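Local coordinates for G protein alpha subunit (Entamoeba histolytica, PDB 4FID) that binds guanine nucleotides as the alpha subunit of a heterotrimeric G protein and probably relays signals from membrane receptors, at residues D186-M199 and V230-K244. Sequence-based numbering, arbitrary orientation. Where two conformers were deposited one is given.
Sequences DCAIFVTSLAEYDM and VKLIFLNKMDLFEEK. With GDP (guanosine-5'-diphosphate), chain C.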
ATOM      1  N   ASP A 186      13.221 -11.310  14.817  1.00 34.60           N
ATOM      2  CA  ASP A 186      13.270 -10.388  15.951  1.00 38.50           C
ATOM      3  C   ASP A 186      12.017  -9.530  16.038  1.00 40.75           C
ATOM      4  O   ASP A 186      11.555  -9.191  17.136  1.00 39.21           O
ATOM      5  CB  ASP A 186      14.535  -9.524  15.900  1.00 34.18           C
ATOM      6  CG  ASP A 186      15.798 -10.370  15.895  1.00 43.89           C
ATOM      7  OD1 ASP A 186      15.893 -11.283  16.747  1.00 48.90           O
ATOM      8  OD2 ASP A 186      16.673 -10.151  15.028  1.00 41.69           O
ATOM      9  N   CYS A 187      11.461  -9.216  14.872  1.00 36.22           N
ATOM     10  CA  CYS A 187      10.327  -8.321  14.783  1.00 36.49           C
ATOM     11  C   CYS A 187       9.392  -8.688  13.632  1.00 35.38           C
ATOM     12  O   CYS A 187       9.823  -8.959  12.513  1.00 39.25           O
ATOM     13  CB  CYS A 187      10.820  -6.885  14.613  1.00 36.54           C
ATOM     14  SG  CYS A 187       9.516  -5.699  14.300  1.00 41.20           S
ATOM     15  N   ALA A 188       8.104  -8.700  13.925  1.00 28.50           N
ATOM     16  CA  ALA A 188       7.101  -8.941  12.912  1.00 28.51           C
ATOM     17  C   ALA A 188       6.306  -7.651  12.715  1.00 27.58           C
ATOM     18  O   ALA A 188       5.742  -7.132  13.651  1.00 29.25           O
ATOM     19  CB  ALA A 188       6.195 -10.079  13.347  1.00 23.09           C
ATOM     20  N   ILE A 189       6.300  -7.113  11.508  1.00 26.44           N
ATOM     21  CA  ILE A 189       5.535  -5.909  11.241  1.00 25.52           C
ATOM     22  C   ILE A 189       4.270  -6.233  10.431  1.00 31.21           C
ATOM     23  O   ILE A 189       4.353  -6.709   9.299  1.00 33.60           O
ATOM     24  CB  ILE A 189       6.393  -4.879  10.490  1.00 25.94           C
ATOM     25  CG1 ILE A 189       7.640  -4.532  11.315  1.00 29.52           C
ATOM     26  CG2 ILE A 189       5.579  -3.623  10.170  1.00 25.56           C
ATOM     27  CD1 ILE A 189       8.446  -3.353  10.765  1.00 28.61           C
ATOM     28  N   PHE A 190       3.101  -5.988  11.017  1.00 28.67           N
ATOM     29  CA  PHE A 190       1.846  -6.218  10.308  1.00 32.81           C
ATOM     30  C   PHE A 190       1.346  -4.917   9.680  1.00 35.27           C
ATOM     31  O   PHE A 190       1.135  -3.926  10.374  1.00 30.95           O
ATOM     32  CB  PHE A 190       0.773  -6.809  11.241  1.00 31.18           C
ATOM     33  CG  PHE A 190      -0.551  -7.066  10.567  1.00 34.03           C
ATOM     34  CD1 PHE A 190      -0.724  -8.170   9.736  1.00 39.11           C
ATOM     35  CD2 PHE A 190      -1.626  -6.209  10.765  1.00 35.05           C
ATOM     36  CE1 PHE A 190      -1.946  -8.422   9.109  1.00 37.76           C
ATOM     37  CE2 PHE A 190      -2.856  -6.442  10.134  1.00 37.79           C
ATOM     38  CZ  PHE A 190      -3.014  -7.559   9.312  1.00 40.98           C
ATOM     39  N   VAL A 191       1.167  -4.933   8.362  1.00 31.62           N
ATOM     40  CA  VAL A 191       0.683  -3.777   7.642  1.00 22.49           C
ATOM     41  C   VAL A 191      -0.770  -3.961   7.269  1.00 26.70           C
ATOM     42  O   VAL A 191      -1.183  -5.045   6.810  1.00 28.58           O
ATOM     43  CB  VAL A 191       1.464  -3.555   6.338  1.00 22.65           C
ATOM     44  CG1 VAL A 191       1.158  -2.142   5.757  1.00 15.67           C
ATOM     45  CG2 VAL A 191       2.942  -3.752   6.565  1.00 21.91           C
ATOM     46  N   THR A 192      -1.545  -2.894   7.450  1.00 23.71           N
ATOM     47  CA  THR A 192      -2.939  -2.906   7.044  1.00 25.75           C
ATOM     48  C   THR A 192      -3.359  -1.544   6.468  1.00 27.35           C
ATOM     49  O   THR A 192      -2.841  -0.488   6.841  1.00 26.05           O
ATOM     50  CB  THR A 192      -3.879  -3.354   8.201  1.00 26.60           C
ATOM     51  OG1 THR A 192      -5.201  -3.614   7.691  1.00 34.18           O
ATOM     52  CG2 THR A 192      -3.947  -2.281   9.302  1.00 19.60           C
ATOM     53  N   SER A 193      -4.284  -1.590   5.527  1.00 25.34           N
ATOM     54  CA  SER A 193      -4.762  -0.407   4.861  1.00 28.53           C
ATOM     55  C   SER A 193      -5.914   0.154   5.662  1.00 30.24           C
ATOM     56  O   SER A 193      -6.884  -0.544   5.934  1.00 25.54           O
ATOM     57  CB  SER A 193      -5.250  -0.783   3.463  1.00 30.73           C
ATOM     58  OG  SER A 193      -5.644   0.363   2.732  1.00 35.25           O
ATOM     59  N   LEU A 194      -5.816   1.425   6.034  1.00 35.59           N
ATOM     60  CA  LEU A 194      -6.913   2.060   6.745  1.00 33.69           C
ATOM     61  C   LEU A 194      -8.068   2.315   5.795  1.00 32.28           C
ATOM     62  O   LEU A 194      -9.228   2.331   6.204  1.00 33.78           O
ATOM     63  CB  LEU A 194      -6.461   3.369   7.390  1.00 32.56           C
ATOM     64  CG  LEU A 194      -5.732   3.235   8.731  1.00 30.97           C
ATOM     65  CD1 LEU A 194      -5.105   4.557   9.132  1.00 27.79           C
ATOM     66  CD2 LEU A 194      -6.720   2.763   9.774  1.00 33.27           C
ATOM     67  N   ALA A 195      -7.760   2.510   4.518  1.00 28.69           N
ATOM     68  CA  ALA A 195      -8.807   2.937   3.599  1.00 36.80           C
ATOM     69  C   ALA A 195      -9.743   1.800   3.152  1.00 39.49           C
ATOM     70  O   ALA A 195     -10.655   2.027   2.363  1.00 42.63           O
ATOM     71  CB  ALA A 195      -8.212   3.673   2.405  1.00 35.94           C
ATOM     72  N   GLU A 196      -9.529   0.595   3.677  1.00 36.57           N
ATOM     73  CA  GLU A 196     -10.326  -0.564   3.294  1.00 34.81           C
ATOM     74  C   GLU A 196     -11.501  -0.806   4.235  1.00 38.19           C
ATOM     75  O   GLU A 196     -12.191  -1.818   4.106  1.00 47.94           O
ATOM     76  CB  GLU A 196      -9.457  -1.832   3.221  1.00 45.14           C
ATOM     77  CG  GLU A 196      -9.056  -2.383   4.603  1.00 61.69           C
ATOM     78  CD  GLU A 196      -8.237  -3.693   4.564  1.00 71.98           C
ATOM     79  OE1 GLU A 196      -7.671  -4.058   3.500  1.00 76.22           O
ATOM     80  OE2 GLU A 196      -8.151  -4.349   5.625  1.00 70.24           O
ATOM     81  N   TYR A 197     -11.735   0.105   5.177  1.00 34.32           N
ATOM     82  CA  TYR A 197     -12.812  -0.093   6.158  1.00 38.76           C
ATOM     83  C   TYR A 197     -14.205  -0.311   5.543  1.00 41.23           C
ATOM     84  O   TYR A 197     -15.078  -0.868   6.186  1.00 44.79           O
ATOM     85  CB  TYR A 197     -12.871   1.058   7.168  1.00 36.44           C
ATOM     86  CG  TYR A 197     -13.241   2.376   6.547  1.00 37.07           C
ATOM     87  CD1 TYR A 197     -14.571   2.752   6.403  1.00 36.28           C
ATOM     88  CD2 TYR A 197     -12.256   3.245   6.086  1.00 37.61           C
ATOM     89  CE1 TYR A 197     -14.913   3.961   5.823  1.00 33.97           C
ATOM     90  CE2 TYR A 197     -12.586   4.455   5.508  1.00 36.72           C
ATOM     91  CZ  TYR A 197     -13.914   4.804   5.387  1.00 37.35           C
ATOM     92  OH  TYR A 197     -14.228   6.005   4.820  1.00 37.92           O
ATOM     93  N   ASP A 198     -14.415   0.109   4.299  1.00 41.55           N
ATOM     94  CA  ASP A 198     -15.736  -0.015   3.684  1.00 40.94           C
ATOM     95  C   ASP A 198     -15.822  -1.028   2.551  1.00 38.41           C
ATOM     96  O   ASP A 198     -16.800  -1.022   1.817  1.00 38.70           O
ATOM     97  CB  ASP A 198     -16.186   1.330   3.121  1.00 46.56           C
ATOM     98  CG  ASP A 198     -15.409   1.721   1.886  1.00 50.72           C
ATOM     99  OD1 ASP A 198     -15.981   2.403   1.010  1.00 53.40           O
ATOM    100  OD2 ASP A 198     -14.224   1.332   1.792  1.00 50.38           O
HETATM  101  N   MSE A 199     -14.820  -1.889   2.395  1.00 35.59           N
HETATM  102  CA  MSE A 199     -14.803  -2.796   1.257  1.00 42.05           C
HETATM  103  C   MSE A 199     -15.227  -4.234   1.573  1.00 55.90           C
HETATM  104  O   MSE A 199     -14.757  -4.833   2.536  1.00 59.97           O
HETATM  105  CB  MSE A 199     -13.427  -2.769   0.610  1.00 47.05           C
HETATM  106  CG  MSE A 199     -12.996  -1.362   0.217  1.00 50.73           C
HETATM  107 SE   MSE A 199     -11.251  -1.253  -0.657  1.00 93.67          SE
HETATM  108  CE  MSE A 199     -11.560  -2.525  -2.103  1.00391.59           C
ATOM    109  N   VAL A 230       8.888  -8.933  18.497  1.00 42.07           N
ATOM    110  CA  VAL A 230       8.157  -7.686  18.724  1.00 39.08           C
ATOM    111  C   VAL A 230       7.072  -7.540  17.672  1.00 35.29           C
ATOM    112  O   VAL A 230       7.299  -7.803  16.493  1.00 36.30           O
ATOM    113  CB  VAL A 230       9.082  -6.442  18.634  1.00 44.74           C
ATOM    114  CG1 VAL A 230       8.405  -5.234  19.249  1.00 47.79           C
ATOM    115  CG2 VAL A 230      10.369  -6.700  19.348  1.00 51.41           C
ATOM    116  N   LYS A 231       5.895  -7.102  18.091  1.00 36.83           N
ATOM    117  CA  LYS A 231       4.785  -6.943  17.167  1.00 33.61           C
ATOM    118  C   LYS A 231       4.473  -5.467  16.933  1.00 30.41           C
ATOM    119  O   LYS A 231       4.111  -4.734  17.866  1.00 35.28           O
ATOM    120  CB  LYS A 231       3.555  -7.660  17.715  1.00 36.03           C
ATOM    121  CG  LYS A 231       3.826  -9.055  18.280  1.00 40.16           C
ATOM    122  CD  LYS A 231       4.308 -10.020  17.204  1.00 38.13           C
ATOM    123  CE  LYS A 231       4.099 -11.445  17.660  1.00 41.75           C
ATOM    124  NZ  LYS A 231       4.634 -11.677  19.024  1.00 44.98           N
ATOM    125  N   LEU A 232       4.602  -5.044  15.683  1.00 21.86           N
ATOM    126  CA  LEU A 232       4.306  -3.677  15.280  1.00 23.78           C
ATOM    127  C   LEU A 232       3.175  -3.706  14.281  1.00 28.84           C
ATOM    128  O   LEU A 232       3.057  -4.655  13.506  1.00 36.53           O
ATOM    129  CB  LEU A 232       5.527  -3.047  14.593  1.00 29.11           C
ATOM    130  CG  LEU A 232       6.573  -2.357  15.473  1.00 33.44           C
ATOM    131  CD1 LEU A 232       7.042  -3.303  16.580  1.00 35.16           C
ATOM    132  CD2 LEU A 232       7.757  -1.820  14.644  1.00 24.54           C
ATOM    133  N   ILE A 233       2.359  -2.661  14.265  1.00 26.97           N
ATOM    134  CA  ILE A 233       1.328  -2.549  13.249  1.00 27.32           C
ATOM    135  C   ILE A 233       1.496  -1.242  12.527  1.00 27.40           C
ATOM    136  O   ILE A 233       1.542  -0.194  13.165  1.00 34.86           O
ATOM    137  CB  ILE A 233      -0.082  -2.576  13.850  1.00 28.85           C
ATOM    138  CG1 ILE A 233      -0.366  -3.923  14.477  1.00 31.59           C
ATOM    139  CG2 ILE A 233      -1.132  -2.326  12.771  1.00 32.45           C
ATOM    140  CD1 ILE A 233      -1.773  -4.015  14.985  1.00 38.25           C
ATOM    141  N   PHE A 234       1.579  -1.289  11.202  1.00 20.40           N
ATOM    142  CA  PHE A 234       1.579  -0.060  10.420  1.00 24.39           C
ATOM    143  C   PHE A 234       0.186   0.116   9.866  1.00 25.15           C
ATOM    144  O   PHE A 234      -0.280  -0.671   9.047  1.00 29.94           O
ATOM    145  CB  PHE A 234       2.593  -0.085   9.262  1.00 22.46           C
ATOM    146  CG  PHE A 234       4.042   0.031   9.689  1.00 24.75           C
ATOM    147  CD1 PHE A 234       4.391   0.194  11.023  1.00 26.57           C
ATOM    148  CD2 PHE A 234       5.059  -0.028   8.735  1.00 27.76           C
ATOM    149  CE1 PHE A 234       5.733   0.288  11.410  1.00 26.50           C
ATOM    150  CE2 PHE A 234       6.396   0.072   9.100  1.00 29.70           C
ATOM    151  CZ  PHE A 234       6.735   0.231  10.451  1.00 33.26           C
ATOM    152  N   LEU A 235      -0.493   1.138  10.340  1.00 25.16           N
ATOM    153  CA  LEU A 235      -1.803   1.465   9.829  1.00 22.18           C
ATOM    154  C   LEU A 235      -1.553   2.340   8.617  1.00 24.83           C
ATOM    155  O   LEU A 235      -1.330   3.550   8.723  1.00 29.94           O
ATOM    156  CB  LEU A 235      -2.600   2.197  10.907  1.00 21.95           C
ATOM    157  CG  LEU A 235      -2.677   1.326  12.171  1.00 29.56           C
ATOM    158  CD1 LEU A 235      -2.919   2.160  13.444  1.00 36.38           C
ATOM    159  CD2 LEU A 235      -3.740   0.252  12.012  1.00 23.49           C
ATOM    160  N   ASN A 236      -1.575   1.715   7.457  1.00 22.17           N
ATOM    161  CA  ASN A 236      -1.066   2.355   6.259  1.00 26.11           C
ATOM    162  C   ASN A 236      -2.143   3.066   5.458  1.00 28.61           C
ATOM    163  O   ASN A 236      -3.356   2.805   5.628  1.00 30.72           O
ATOM    164  CB  ASN A 236      -0.368   1.320   5.387  1.00 30.16           C
ATOM    165  CG  ASN A 236       0.490   1.946   4.327  1.00 32.39           C
ATOM    166  OD1 ASN A 236       1.191   2.930   4.584  1.00 29.52           O
ATOM    167  ND2 ASN A 236       0.460   1.367   3.122  1.00 33.21           N
ATOM    168  N   LYS A 237      -1.692   3.972   4.595  1.00 21.27           N
ATOM    169  CA  LYS A 237      -2.580   4.756   3.738  1.00 20.46           C
ATOM    170  C   LYS A 237      -3.384   5.762   4.534  1.00 25.08           C
ATOM    171  O   LYS A 237      -4.551   5.996   4.240  1.00 29.63           O
ATOM    172  CB  LYS A 237      -3.501   3.852   2.912  1.00 15.78           C
ATOM    173  CG  LYS A 237      -2.717   2.804   2.079  1.00 23.02           C
ATOM    174  CD  LYS A 237      -3.627   2.092   1.084  1.00 30.06           C
ATOM    175  CE  LYS A 237      -2.843   1.211   0.128  1.00 33.92           C
ATOM    176  NZ  LYS A 237      -3.740   0.474  -0.799  1.00 37.13           N
HETATM  177  N   MSE A 238      -2.734   6.362   5.530  1.00 30.17           N
HETATM  178  CA  MSE A 238      -3.380   7.370   6.360  0.60 32.59           C
HETATM  179  C   MSE A 238      -3.851   8.562   5.506  1.00 33.53           C
HETATM  180  O   MSE A 238      -4.921   9.143   5.758  1.00 35.32           O
HETATM  181  CB  MSE A 238      -2.458   7.811   7.511  0.60 30.33           C
HETATM  182  CG  MSE A 238      -3.030   8.928   8.395  0.60 33.09           C
HETATM  183 SE   MSE A 238      -4.430   8.427   9.687  0.60 55.60          SE
HETATM  184  CE  MSE A 238      -4.549  10.114  10.677  0.60 25.92           C
ATOM    185  N   ASP A 239      -3.087   8.901   4.482  1.00 32.99           N
ATOM    186  CA  ASP A 239      -3.489   9.959   3.543  1.00 40.88           C
ATOM    187  C   ASP A 239      -4.828   9.649   2.859  1.00 40.95           C
ATOM    188  O   ASP A 239      -5.758  10.480   2.883  1.00 41.63           O
ATOM    189  CB  ASP A 239      -2.381  10.251   2.495  1.00 35.91           C
ATOM    190  CG  ASP A 239      -1.836   8.970   1.797  1.00 54.23           C
ATOM    191  OD1 ASP A 239      -1.766   7.884   2.431  1.00 43.46           O
ATOM    192  OD2 ASP A 239      -1.454   9.070   0.603  1.00 57.75           O
ATOM    193  N   LEU A 240      -4.920   8.446   2.278  1.00 33.19           N
ATOM    194  CA  LEU A 240      -6.113   7.995   1.570  1.00 28.38           C
ATOM    195  C   LEU A 240      -7.284   7.924   2.516  1.00 33.97           C
ATOM    196  O   LEU A 240      -8.412   8.257   2.154  1.00 41.62           O
ATOM    197  CB  LEU A 240      -5.882   6.630   0.925  1.00 27.60           C
ATOM    198  CG  LEU A 240      -4.862   6.663  -0.221  1.00 38.53           C
ATOM    199  CD1 LEU A 240      -4.690   5.287  -0.882  1.00 34.56           C
ATOM    200  CD2 LEU A 240      -5.273   7.732  -1.252  1.00 33.78           C
ATOM    201  N   PHE A 241      -7.007   7.498   3.740  1.00 29.87           N
ATOM    202  CA  PHE A 241      -8.044   7.369   4.747  1.00 35.50           C
ATOM    203  C   PHE A 241      -8.662   8.726   5.160  1.00 34.45           C
ATOM    204  O   PHE A 241      -9.875   8.844   5.242  1.00 32.66           O
ATOM    205  CB  PHE A 241      -7.477   6.602   5.941  1.00 37.44           C
ATOM    206  CG  PHE A 241      -8.433   6.449   7.083  1.00 27.93           C
ATOM    207  CD1 PHE A 241      -9.535   5.616   6.972  1.00 23.13           C
ATOM    208  CD2 PHE A 241      -8.207   7.126   8.285  1.00 26.46           C
ATOM    209  CE1 PHE A 241     -10.426   5.463   8.052  1.00 28.13           C
ATOM    210  CE2 PHE A 241      -9.086   6.992   9.364  1.00 30.84           C
ATOM    211  CZ  PHE A 241     -10.200   6.156   9.245  1.00 29.26           C
ATOM    212  N   GLU A 242      -7.825   9.735   5.410  1.00 37.60           N
ATOM    213  CA  GLU A 242      -8.283  11.093   5.749  1.00 42.38           C
ATOM    214  C   GLU A 242      -9.334  11.541   4.747  1.00 45.27           C
ATOM    215  O   GLU A 242     -10.439  11.933   5.107  1.00 47.95           O
ATOM    216  CB  GLU A 242      -7.113  12.090   5.660  1.00 48.87           C
ATOM    217  CG  GLU A 242      -6.666  12.743   6.967  1.00 61.74           C
ATOM    218  CD  GLU A 242      -6.506  14.280   6.868  1.00 70.01           C
ATOM    219  OE1 GLU A 242      -5.760  14.774   5.983  1.00 63.97           O
ATOM    220  OE2 GLU A 242      -7.133  14.992   7.689  1.00 73.12           O
ATOM    221  N   GLU A 243      -8.949  11.485   3.477  1.00 47.48           N
ATOM    222  CA  GLU A 243      -9.744  11.978   2.369  1.00 43.90           C
ATOM    223  C   GLU A 243     -11.014  11.147   2.213  1.00 45.64           C
ATOM    224  O   GLU A 243     -12.123  11.688   2.072  1.00 44.30           O
ATOM    225  CB  GLU A 243      -8.902  11.943   1.086  1.00 47.54           C
ATOM    226  CG  GLU A 243      -9.658  12.302  -0.187  1.00 65.21           C
ATOM    227  CD  GLU A 243     -10.222  13.724  -0.167  1.00 83.45           C
ATOM    228  OE1 GLU A 243      -9.427  14.694  -0.068  1.00 88.92           O
ATOM    229  OE2 GLU A 243     -11.463  13.873  -0.257  1.00 87.61           O
ATOM    230  N   LYS A 244     -10.854   9.827   2.253  1.00 45.35           N
ATOM    231  CA  LYS A 244     -11.969   8.917   2.029  1.00 38.48           C
ATOM    232  C   LYS A 244     -13.075   9.127   3.052  1.00 39.10           C
ATOM    233  O   LYS A 244     -14.251   8.979   2.741  1.00 38.14           O
ATOM    234  CB  LYS A 244     -11.490   7.486   2.072  1.00 32.84           C
ATOM    235  CG  LYS A 244     -12.565   6.480   1.796  1.00 28.72           C
ATOM    236  CD  LYS A 244     -11.928   5.191   1.362  1.00 28.87           C
ATOM    237  CE  LYS A 244     -12.952   4.220   0.815  1.00 29.37           C
ATOM    238  NZ  LYS A 244     -12.297   2.918   0.578  1.00 28.99           N
TER
HETATM  239  PB  GDP C 401       0.994  -5.683  -1.280  1.00 69.21           P
HETATM  240  O1B GDP C 401       1.977  -6.178  -2.311  1.00 71.41           O
HETATM  241  O2B GDP C 401      -0.233  -6.564  -1.303  1.00 70.95           O
HETATM  242  O3B GDP C 401       1.667  -5.775   0.067  1.00 69.23           O
HETATM  243  O3A GDP C 401       0.521  -4.150  -1.558  1.00 69.85           O
HETATM  244  PA  GDP C 401       1.269  -3.119  -2.574  1.00 98.76           P
HETATM  245  O1A GDP C 401       2.541  -2.565  -1.968  1.00 84.66           O
HETATM  246  O2A GDP C 401       1.564  -3.774  -3.912  1.00103.93           O
HETATM  247  O5' GDP C 401       0.176  -1.945  -2.801  1.00 81.22           O
HETATM  248  C5' GDP C 401      -0.284  -1.639  -4.121  1.00 81.05           C
HETATM  249  C4' GDP C 401      -0.629  -0.153  -4.300  1.00 79.49           C
HETATM  250  O4' GDP C 401      -0.878   0.511  -3.053  1.00 74.85           O
HETATM  251  C3' GDP C 401       0.478   0.626  -5.013  1.00 74.05           C
HETATM  252  O3' GDP C 401      -0.062   1.270  -6.186  1.00 69.13           O
HETATM  253  C2' GDP C 401       0.968   1.639  -3.987  1.00 66.45           C
HETATM  254  O2' GDP C 401       1.395   2.863  -4.613  1.00 55.38           O
HETATM  255  C1' GDP C 401      -0.245   1.794  -3.065  1.00 67.15           C
HETATM  256  N9  GDP C 401       0.115   2.264  -1.694  1.00 59.96           N
HETATM  257  C8  GDP C 401       0.763   1.587  -0.721  1.00 48.31           C
HETATM  258  N7  GDP C 401       0.904   2.347   0.399  1.00 41.40           N
HETATM  259  C5  GDP C 401       0.333   3.541   0.153  1.00 49.83           C
HETATM  260  C6  GDP C 401       0.127   4.817   0.886  1.00 54.30           C
HETATM  261  O6  GDP C 401       0.530   4.963   2.055  1.00 52.59           O
HETATM  262  N1  GDP C 401      -0.502   5.819   0.262  1.00 61.17           N
HETATM  263  C2  GDP C 401      -0.964   5.698  -0.998  1.00 63.65           C
HETATM  264  N2  GDP C 401      -1.602   6.750  -1.558  1.00 66.45           N
HETATM  265  N3  GDP C 401      -0.816   4.566  -1.734  1.00 60.44           N
HETATM  266  C4  GDP C 401      -0.188   3.478  -1.223  1.00 58.43           C
HETATM  267  O   HOH W   1      -6.438  -0.279   0.242  1.00 34.45           O
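Lys244 reaches across to the loop after strand 187-193 and is gripped twice. Its NZ gives a hydrogen bond to Ala195 O (2.6 Å) and a salt bridge to Asp198 OD2 (2.8 Å), the latter on the syn side but 30° out of the carboxylate plane. Lys244 CG is anti to its own backbone N (chi1 -178°) and the lysine chain beyond is extended, which carries the amine that far. Along its length Lys244 CG lies against Tyr197 OH, and the two side chains run antiparallel. The Tyr197 and Phe241 rings stand nearly perpendicular, with Tyr197 CD2 at the edge of Phe241, 3.5 Å from CE1. Leu194 CB packs on Phe241 CG at 3.7 Å.

Before this loop in the chain, strand 187-193 pairs in parallel with strand 230-236. Eight backbone hydrogen bonds run from Val230 N to Asp186 O through to Leu194 N to Asn236 O. Ile189 CG2 sits over the centre of one Phe234 face, 3.8 Å from the centroid.

Strand 230-236 leads into the NKxD motif, Asn236 to Asp239, part of the guanine site. Asn236 ND2 donates to GDP N7 (2.9 Å), and Asp239 OD2 accepts from GDP N2 (3.2 Å). Thr307 and Ala309 hold Asn236 OD1. A water links Ser193 OG to Lys237 NZ. Lys237 NZ also makes a salt bridge with Asp117 OD1.

Both strands lie inside the Ras-like sheet, between strands 6-12 and 301-307. Helix 312-332 covers Cys187 and Leu232; helices 209-222 and 263-275 cover Phe190.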